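Local coordinates for protein transcriptional regulator (Methanobacterium thermoautotrophicum, PDB 3BPV) that probably binds DNA as a dimeric winged-helix repressor of the MarR family, controlling transcription, at residues A[12-15]-A[16-20]; A[42-45]-A[46-50]; A[122-125]-A[126-130]. All blocks are in the same frame, centred on the assembly; numbering follows the deposited sequence.

Contact 1: A[12-15]-A[16-20]; sequences RSHR and VFIGR
His14 and Ile18 meet one turn apart on helix 3-21, an i to i+4 side-chain contact within the N-terminal helix of a MarR-family winged-helix protein. The two side chains lie next to each other and point the same way, with the isoleucine set over one face of the imidazole. Its CG1 stands 3.7 Å from the centroid of the His14 ring, displaced toward the rim, a CH-pi contact whose line leans 28° from the ring normal. With CG of His14 anti to the backbone N (chi1 177°), the ring is carried along the helix toward the next turn, where Ile18 can cover it.

Both ring nitrogens of this buried histidine are satisfied from outside the helical turn: ND1 of His14 is hydrogen-bonded to Asp29 OD2 and NE2 to Glu104 OE2, which together fix the rotation of the ring. Two acidic partners would probably stabilise a protonated imidazole. Asp29 thus links the histidine to helix 29-40, and Glu104 and the edge-to-face ring of Trp107 link it to helix 97-111; Lys4 of the second subunit packs on His14, and Phe52, Val55 and His54 of that subunit on Arg12, Arg15 and Val16.

The backbone beneath is regular helix. Val16, Phe17, Ile18 and Gly19 each donate to the carbonyl four residues earlier, and the bond from Ile18 N to His14 O is 2.8 Å long and nearly straight, at 168°. The same carbonyl is brushed by the isoleucine branch that covers the ring: CG1 of Ile18 lies 3.2 Å from His14 O and 3.4 Å from His14 CE1.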
loop_
_atom_site.group_PDB
_atom_site.type_symbol
_atom_site.label_atom_id
_atom_site.label_comp_id
_atom_site.label_asym_id
_atom_site.label_seq_id
_atom_site.Cartn_x
_atom_site.Cartn_y
_atom_site.Cartn_z
ATOM N N ARG A 12 1.097 -2.115 -7.068
ATOM C CA ARG A 12 2.128 -1.226 -7.590
ATOM C C ARG A 12 1.767 -0.789 -9.007
ATOM O O ARG A 12 2.076 0.335 -9.421
ATOM C CB ARG A 12 3.501 -1.905 -7.572
ATOM C CG ARG A 12 4.178 -1.869 -6.213
ATOM C CD ARG A 12 5.668 -2.130 -6.333
ATOM N NE ARG A 12 5.979 -3.524 -6.626
ATOM C CZ ARG A 12 5.960 -4.500 -5.725
ATOM N NH1 ARG A 12 5.645 -4.238 -4.466
ATOM N NH2 ARG A 12 6.265 -5.740 -6.084
ATOM N N SER A 13 1.106 -1.668 -9.754
ATOM C CA SER A 13 0.717 -1.320 -11.112
ATOM C C SER A 13 -0.362 -0.252 -11.025
ATOM O O SER A 13 -0.415 0.661 -11.849
ATOM C CB SER A 13 0.193 -2.547 -11.866
ATOM O OG SER A 13 -1.106 -2.923 -11.450
ATOM N N HIS A 14 -1.207 -0.354 -10.005
ATOM C CA HIS A 14 -2.274 0.618 -9.804
ATOM C C HIS A 14 -1.663 1.974 -9.487
ATOM O O HIS A 14 -2.100 3.001 -10.006
ATOM C CB HIS A 14 -3.192 0.152 -8.666
ATOM C CG HIS A 14 -4.282 1.120 -8.327
ATOM N ND1 HIS A 14 -4.098 2.169 -7.454
ATOM C CD2 HIS A 14 -5.568 1.198 -8.742
ATOM C CE1 HIS A 14 -5.225 2.851 -7.344
ATOM N NE2 HIS A 14 -6.132 2.282 -8.116
ATOM N N ARG A 15 -0.633 1.973 -8.650
ATOM C CA ARG A 15 0.048 3.199 -8.275
ATOM C C ARG A 15 0.651 3.892 -9.495
ATOM O O ARG A 15 0.519 5.110 -9.659
ATOM C CB ARG A 15 1.135 2.884 -7.247
ATOM C CG ARG A 15 1.876 4.092 -6.711
ATOM C CD ARG A 15 2.289 3.848 -5.266
ATOM N NE ARG A 15 2.903 2.538 -5.103
ATOM C CZ ARG A 15 3.155 1.967 -3.930
ATOM N NH1 ARG A 15 2.844 2.592 -2.803
ATOM N NH2 ARG A 15 3.722 0.767 -3.884
ATOM N N VAL A 16 1.313 3.117 -10.346
ATOM C CA VAL A 16 1.925 3.678 -11.547
ATOM C C VAL A 16 0.844 4.178 -12.508
ATOM O O VAL A 16 0.978 5.250 -13.100
ATOM C CB VAL A 16 2.811 2.631 -12.264
ATOM C CG1 VAL A 16 3.282 3.173 -13.610
ATOM C CG2 VAL A 16 4.017 2.291 -11.399
ATOM N N PHE A 17 -0.229 3.412 -12.660
ATOM C CA PHE A 17 -1.314 3.798 -13.563
ATOM C C PHE A 17 -1.988 5.097 -13.104
ATOM O O PHE A 17 -2.240 5.998 -13.911
ATOM C CB PHE A 17 -2.353 2.675 -13.631
ATOM C CG PHE A 17 -3.293 2.782 -14.796
ATOM C CD1 PHE A 17 -2.874 2.436 -16.073
ATOM C CD2 PHE A 17 -4.597 3.221 -14.614
ATOM C CE1 PHE A 17 -3.744 2.525 -17.160
ATOM C CE2 PHE A 17 -5.477 3.315 -15.691
ATOM C CZ PHE A 17 -5.047 2.965 -16.969
ATOM N N ILE A 18 -2.299 5.188 -11.813
ATOM C CA ILE A 18 -2.926 6.384 -11.252
ATOM C C ILE A 18 -2.028 7.599 -11.465
ATOM O O ILE A 18 -2.482 8.662 -11.878
ATOM C CB ILE A 18 -3.168 6.221 -9.724
ATOM C CG1 ILE A 18 -4.341 5.279 -9.482
ATOM C CG2 ILE A 18 -3.415 7.581 -9.071
ATOM C CD1 ILE A 18 -5.655 5.805 -9.981
ATOM N N GLY A 19 -0.744 7.433 -11.179
ATOM C CA GLY A 19 0.192 8.528 -11.334
ATOM C C GLY A 19 0.297 9.040 -12.756
ATOM O O GLY A 19 0.455 10.241 -12.975
ATOM N N ARG A 20 0.202 8.134 -13.722
ATOM C CA ARG A 20 0.300 8.503 -15.130
ATOM C C ARG A 20 -0.989 9.114 -15.662
ATOM O O ARG A 20 -0.968 10.157 -16.318
ATOM C CB ARG A 20 0.661 7.273 -15.968
ATOM C CG ARG A 20 1.929 6.567 -15.524
ATOM C CD ARG A 20 3.169 7.432 -15.700
ATOM N NE ARG A 20 3.556 7.563 -17.101
ATOM C CZ ARG A 20 4.674 8.152 -17.513
ATOM N NH1 ARG A 20 5.518 8.668 -16.631
ATOM N NH2 ARG A 20 4.953 8.220 -18.807
#

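Contact 2: A[42-45]-A[46-50]; sequences PGIK and QDELA
Lys45 turns its CG beside its own backbone N (chi1 -86°) and bends at chi2, while Glu48, with CG anti to its carbonyl carbon (chi1 -61°), runs out extended alongside it. The carboxylate thereby folds back over the start of its own helix. Its OE1 accepts the backbone N-H of Lys45 at 2.9 Å and 165°, on the anti side and somewhat out of the carboxylate plane. The aliphatic part of the lysine lies against the same oxygen, with Lys45 CD 3.3 Å from Glu48 OE1. Its ammonium reaches the carboxylate through a water, which accepts from Lys45 NZ and donates to Glu48 OE2.

Lys45 is the N-cap residue of helix 46-53, a helix of the winged-helix DNA-binding domain, and its carbonyl begins the helical pattern: Leu49 N donates to Lys45 O at 2.9 Å. An alanine in place of Glu48 would probably leave the N-H of Lys45 without its carboxylate acceptor and break the water bridge to the ammonium.

Arg84 of strand 84-89 forms a salt bridge with Asp47, linking this helix start to the wing. On the buried side, the Ile44 and Glu48 side chains run past each other in opposing directions, Ile44 CG1 lying 3.8 Å from Glu48 CB, and Ile44 CD1 meets Leu49 CD1 at 4.1 Å.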
loop_
_atom_site.group_PDB
_atom_site.type_symbol
_atom_site.label_atom_id
_atom_site.label_comp_id
_atom_site.label_asym_id
_atom_site.label_seq_id
_atom_site.Cartn_x
_atom_site.Cartn_y
_atom_site.Cartn_z
ATOM N N PRO A 42 -17.803 12.717 4.955
ATOM C CA PRO A 42 -17.592 14.154 5.140
ATOM C C PRO A 42 -17.500 14.544 6.613
ATOM O O PRO A 42 -18.343 14.154 7.423
ATOM C CB PRO A 42 -18.806 14.777 4.437
ATOM C CG PRO A 42 -19.853 13.721 4.558
ATOM C CD PRO A 42 -19.076 12.461 4.259
ATOM N N GLY A 43 -16.461 15.299 6.953
ATOM C CA GLY A 43 -16.274 15.731 8.326
ATOM C C GLY A 43 -15.381 14.832 9.158
ATOM O O GLY A 43 -15.136 15.109 10.330
ATOM N N ILE A 44 -14.896 13.747 8.563
ATOM C CA ILE A 44 -14.026 12.835 9.287
ATOM C C ILE A 44 -12.817 13.619 9.802
ATOM O O ILE A 44 -12.293 14.496 9.115
ATOM C CB ILE A 44 -13.554 11.670 8.371
ATOM C CG1 ILE A 44 -12.780 10.637 9.194
ATOM C CG2 ILE A 44 -12.689 12.207 7.235
ATOM C CD1 ILE A 44 -12.411 9.379 8.420
ATOM N N LYS A 45 -12.395 13.313 11.027
ATOM C CA LYS A 45 -11.239 13.979 11.622
ATOM C C LYS A 45 -9.974 13.431 10.972
ATOM O O LYS A 45 -9.920 12.257 10.599
ATOM C CB LYS A 45 -11.176 13.724 13.133
ATOM C CG LYS A 45 -11.990 14.681 14.002
ATOM C CD LYS A 45 -13.483 14.543 13.785
ATOM C CE LYS A 45 -14.239 15.403 14.785
ATOM N NZ LYS A 45 -15.704 15.362 14.549
ATOM N N GLN A 46 -8.960 14.280 10.843
ATOM C CA GLN A 46 -7.706 13.849 10.247
ATOM C C GLN A 46 -7.123 12.686 11.030
ATOM O O GLN A 46 -6.613 11.741 10.436
ATOM C CB GLN A 46 -6.694 14.996 10.214
ATOM C CG GLN A 46 -5.334 14.593 9.641
ATOM C CD GLN A 46 -4.419 15.781 9.417
ATOM O OE1 GLN A 46 -4.880 16.879 9.105
ATOM N NE2 GLN A 46 -3.114 15.563 9.554
ATOM N N ASP A 47 -7.193 12.743 12.358
ATOM C CA ASP A 47 -6.644 11.655 13.153
ATOM C C ASP A 47 -7.441 10.372 12.957
ATOM O O ASP A 47 -6.895 9.280 13.095
ATOM C CB ASP A 47 -6.564 12.026 14.645
ATOM C CG ASP A 47 -7.914 12.341 15.254
ATOM O OD1 ASP A 47 -8.318 13.520 15.226
ATOM O OD2 ASP A 47 -8.563 11.409 15.764
ATOM N N GLU A 48 -8.727 10.494 12.625
ATOM C CA GLU A 48 -9.565 9.318 12.394
ATOM C C GLU A 48 -9.207 8.707 11.041
ATOM O O GLU A 48 -9.222 7.483 10.874
ATOM C CB GLU A 48 -11.052 9.698 12.437
ATOM C CG GLU A 48 -11.485 10.273 13.779
ATOM C CD GLU A 48 -12.946 10.674 13.822
ATOM O OE1 GLU A 48 -13.423 11.330 12.868
ATOM O OE2 GLU A 48 -13.613 10.345 14.825
ATOM N N LEU A 49 -8.884 9.560 10.073
ATOM C CA LEU A 49 -8.486 9.075 8.759
ATOM C C LEU A 49 -7.136 8.365 8.917
ATOM O O LEU A 49 -6.921 7.306 8.330
ATOM C CB LEU A 49 -8.355 10.239 7.777
ATOM C CG LEU A 49 -8.107 9.853 6.317
ATOM C CD1 LEU A 49 -9.353 9.178 5.763
ATOM C CD2 LEU A 49 -7.773 11.089 5.490
ATOM N N ALA A 50 -6.242 8.948 9.714
ATOM C CA ALA A 50 -4.931 8.350 9.967
ATOM C C ALA A 50 -5.094 6.981 10.609
ATOM O O ALA A 50 -4.429 6.020 10.228
ATOM C CB ALA A 50 -4.118 9.243 10.879
HETATM O O HOH W 1 -15.940 12.585 14.538
#

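Contact 3: A[122-125]-A[126-130]; sequences LFRK and MCRRL
Met126 lies back over Leu122, one turn earlier on helix 117-136, the C-terminal helix that joins the dimerisation region of this MarR-family protein. From its root outward, the methionine first skirts carbonyls: CB is 3.5 Å from Leu122 O and CG approaches that oxygen to 3.3 Å. CG stands beside the backbone N (chi1 -71°), which sends the chain back toward the preceding turn, and the bend at chi3 (-76°) then swings the methyl beyond SD onto Leu122. There CE lies 3.7 Å from Leu122 O and 3.8 Å from Leu122 CG, the two side chains crossing at a slant. Across the dimer, Met126 packs on Met126 of the second subunit and Leu122 on its own counterpart, so this apolar ridge belongs to the subunit interface.

Phe123 also faces that partner, its ring meeting Phe123 of the second subunit with planes nearly parallel. Arg129 extends the interface with charge, forming a salt bridge to Glu119 and a cation-pi contact with Phe115, both of the second subunit. Along another side of the helix, Arg124 and Arg128 bring like charges near each other, their guanidinium groups turned edge toward edge without touching, Arg124 NH1 4.4 Å from Arg128 NH2; some mutual repulsion is likely.

Regular i to i+4 bonds carry the backbone through these residues. One begins at the methionine itself: Met126 N donates to Leu122 O at 2.9 Å and 156°.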
loop_
_atom_site.group_PDB
_atom_site.type_symbol
_atom_site.label_atom_id
_atom_site.label_comp_id
_atom_site.label_asym_id
_atom_site.label_seq_id
_atom_site.Cartn_x
_atom_site.Cartn_y
_atom_site.Cartn_z
ATOM N N LEU A 122 -15.494 -14.353 -10.064
ATOM C CA LEU A 122 -15.094 -15.203 -8.952
ATOM C C LEU A 122 -14.002 -14.527 -8.136
ATOM O O LEU A 122 -14.020 -14.578 -6.907
ATOM C CB LEU A 122 -14.587 -16.552 -9.467
ATOM C CG LEU A 122 -14.137 -17.529 -8.379
ATOM C CD1 LEU A 122 -15.290 -17.836 -7.437
ATOM C CD2 LEU A 122 -13.633 -18.809 -9.029
ATOM N N PHE A 123 -13.046 -13.900 -8.813
ATOM C CA PHE A 123 -11.966 -13.218 -8.119
ATOM C C PHE A 123 -12.538 -12.119 -7.245
ATOM O O PHE A 123 -12.169 -11.993 -6.079
ATOM C CB PHE A 123 -10.965 -12.616 -9.114
ATOM C CG PHE A 123 -9.711 -12.090 -8.462
ATOM C CD1 PHE A 123 -8.749 -12.970 -7.967
ATOM C CD2 PHE A 123 -9.515 -10.726 -8.288
ATOM C CE1 PHE A 123 -7.613 -12.496 -7.304
ATOM C CE2 PHE A 123 -8.383 -10.245 -7.627
ATOM C CZ PHE A 123 -7.428 -11.139 -7.131
ATOM N N ARG A 124 -13.446 -11.325 -7.804
ATOM C CA ARG A 124 -14.061 -10.239 -7.053
ATOM C C ARG A 124 -14.814 -10.764 -5.831
ATOM O O ARG A 124 -14.725 -10.190 -4.741
ATOM C CB ARG A 124 -15.021 -9.450 -7.949
ATOM C CG ARG A 124 -15.702 -8.301 -7.234
ATOM C CD ARG A 124 -14.761 -7.126 -7.031
ATOM N NE ARG A 124 -15.070 -6.026 -7.942
ATOM C CZ ARG A 124 -16.237 -5.389 -7.975
ATOM N NH1 ARG A 124 -17.209 -5.740 -7.145
ATOM N NH2 ARG A 124 -16.434 -4.406 -8.841
ATOM N N LYS A 125 -15.553 -11.857 -6.010
ATOM C CA LYS A 125 -16.303 -12.427 -4.901
ATOM C C LYS A 125 -15.374 -12.908 -3.800
ATOM O O LYS A 125 -15.674 -12.746 -2.612
ATOM C CB LYS A 125 -17.188 -13.588 -5.371
ATOM C CG LYS A 125 -18.344 -13.175 -6.276
ATOM C CD LYS A 125 -19.269 -14.345 -6.571
ATOM C CE LYS A 125 -20.008 -14.806 -5.323
ATOM N NZ LYS A 125 -20.952 -13.769 -4.821
ATOM N N MET A 126 -14.249 -13.503 -4.188
ATOM C CA MET A 126 -13.298 -13.986 -3.201
ATOM C C MET A 126 -12.659 -12.817 -2.478
ATOM O O MET A 126 -12.449 -12.873 -1.272
ATOM C CB MET A 126 -12.231 -14.863 -3.856
ATOM C CG MET A 126 -12.774 -16.208 -4.299
ATOM S SD MET A 126 -11.470 -17.335 -4.807
ATOM C CE MET A 126 -11.051 -16.694 -6.400
ATOM N N CYS A 127 -12.364 -11.742 -3.198
ATOM C CA CYS A 127 -11.754 -10.576 -2.567
ATOM C C CYS A 127 -12.702 -9.959 -1.559
ATOM O O CYS A 127 -12.277 -9.495 -0.503
ATOM C CB CYS A 127 -11.372 -9.510 -3.598
ATOM S SG CYS A 127 -9.953 -8.533 -3.080
ATOM N N ARG A 128 -13.989 -9.928 -1.895
ATOM C CA ARG A 128 -14.974 -9.376 -0.978
ATOM C C ARG A 128 -14.987 -10.216 0.293
ATOM O O ARG A 128 -15.006 -9.672 1.392
ATOM C CB ARG A 128 -16.369 -9.367 -1.608
ATOM C CG ARG A 128 -17.423 -8.745 -0.706
ATOM C CD ARG A 128 -18.818 -8.843 -1.296
ATOM N NE ARG A 128 -18.980 -8.049 -2.510
ATOM C CZ ARG A 128 -20.144 -7.867 -3.127
ATOM N NH1 ARG A 128 -21.248 -8.425 -2.642
ATOM N NH2 ARG A 128 -20.210 -7.126 -4.225
ATOM N N ARG A 129 -14.981 -11.540 0.143
ATOM C CA ARG A 129 -14.964 -12.426 1.305
ATOM C C ARG A 129 -13.707 -12.229 2.147
ATOM O O ARG A 129 -13.774 -12.224 3.378
ATOM C CB ARG A 129 -15.059 -13.881 0.861
ATOM C CG ARG A 129 -16.426 -14.258 0.344
ATOM C CD ARG A 129 -16.380 -15.581 -0.385
ATOM N NE ARG A 129 -15.928 -16.671 0.471
ATOM C CZ ARG A 129 -15.504 -17.842 0.009
ATOM N NH1 ARG A 129 -15.478 -18.062 -1.301
ATOM N NH2 ARG A 129 -15.094 -18.784 0.848
ATOM N N LEU A 130 -12.558 -12.076 1.499
ATOM C CA LEU A 130 -11.318 -11.870 2.235
ATOM C C LEU A 130 -11.323 -10.496 2.910
ATOM O O LEU A 130 -10.820 -10.343 4.018
ATOM C CB LEU A 130 -10.121 -12.004 1.296
ATOM C CG LEU A 130 -9.947 -13.406 0.707
ATOM C CD1 LEU A 130 -8.923 -13.353 -0.414
ATOM C CD2 LEU A 130 -9.502 -14.379 1.804
#

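How the contacts relate
All three contacts are local, each within one continuous stretch, yet they sit in different parts of the fold. Contacts 1 and 3, with centres about 22 Å apart and nearest atoms about 11 Å apart, lie on the N-terminal and C-terminal helices, and both are touched by the second subunit. Contact 2 instead opens a helix of the winged-helix domain, and no other chain of the assembly reaches it. Its centre is about 25 Å from that of contact 1, on the opposite side of the chain's centre, and about 28 Å from that of contact 3. None touches another directly. Contact 1 adjoins helix 29-40 through Asp29 and Val32, and contact 2 meets the same helix through Cys34, Arg37 and Ile38.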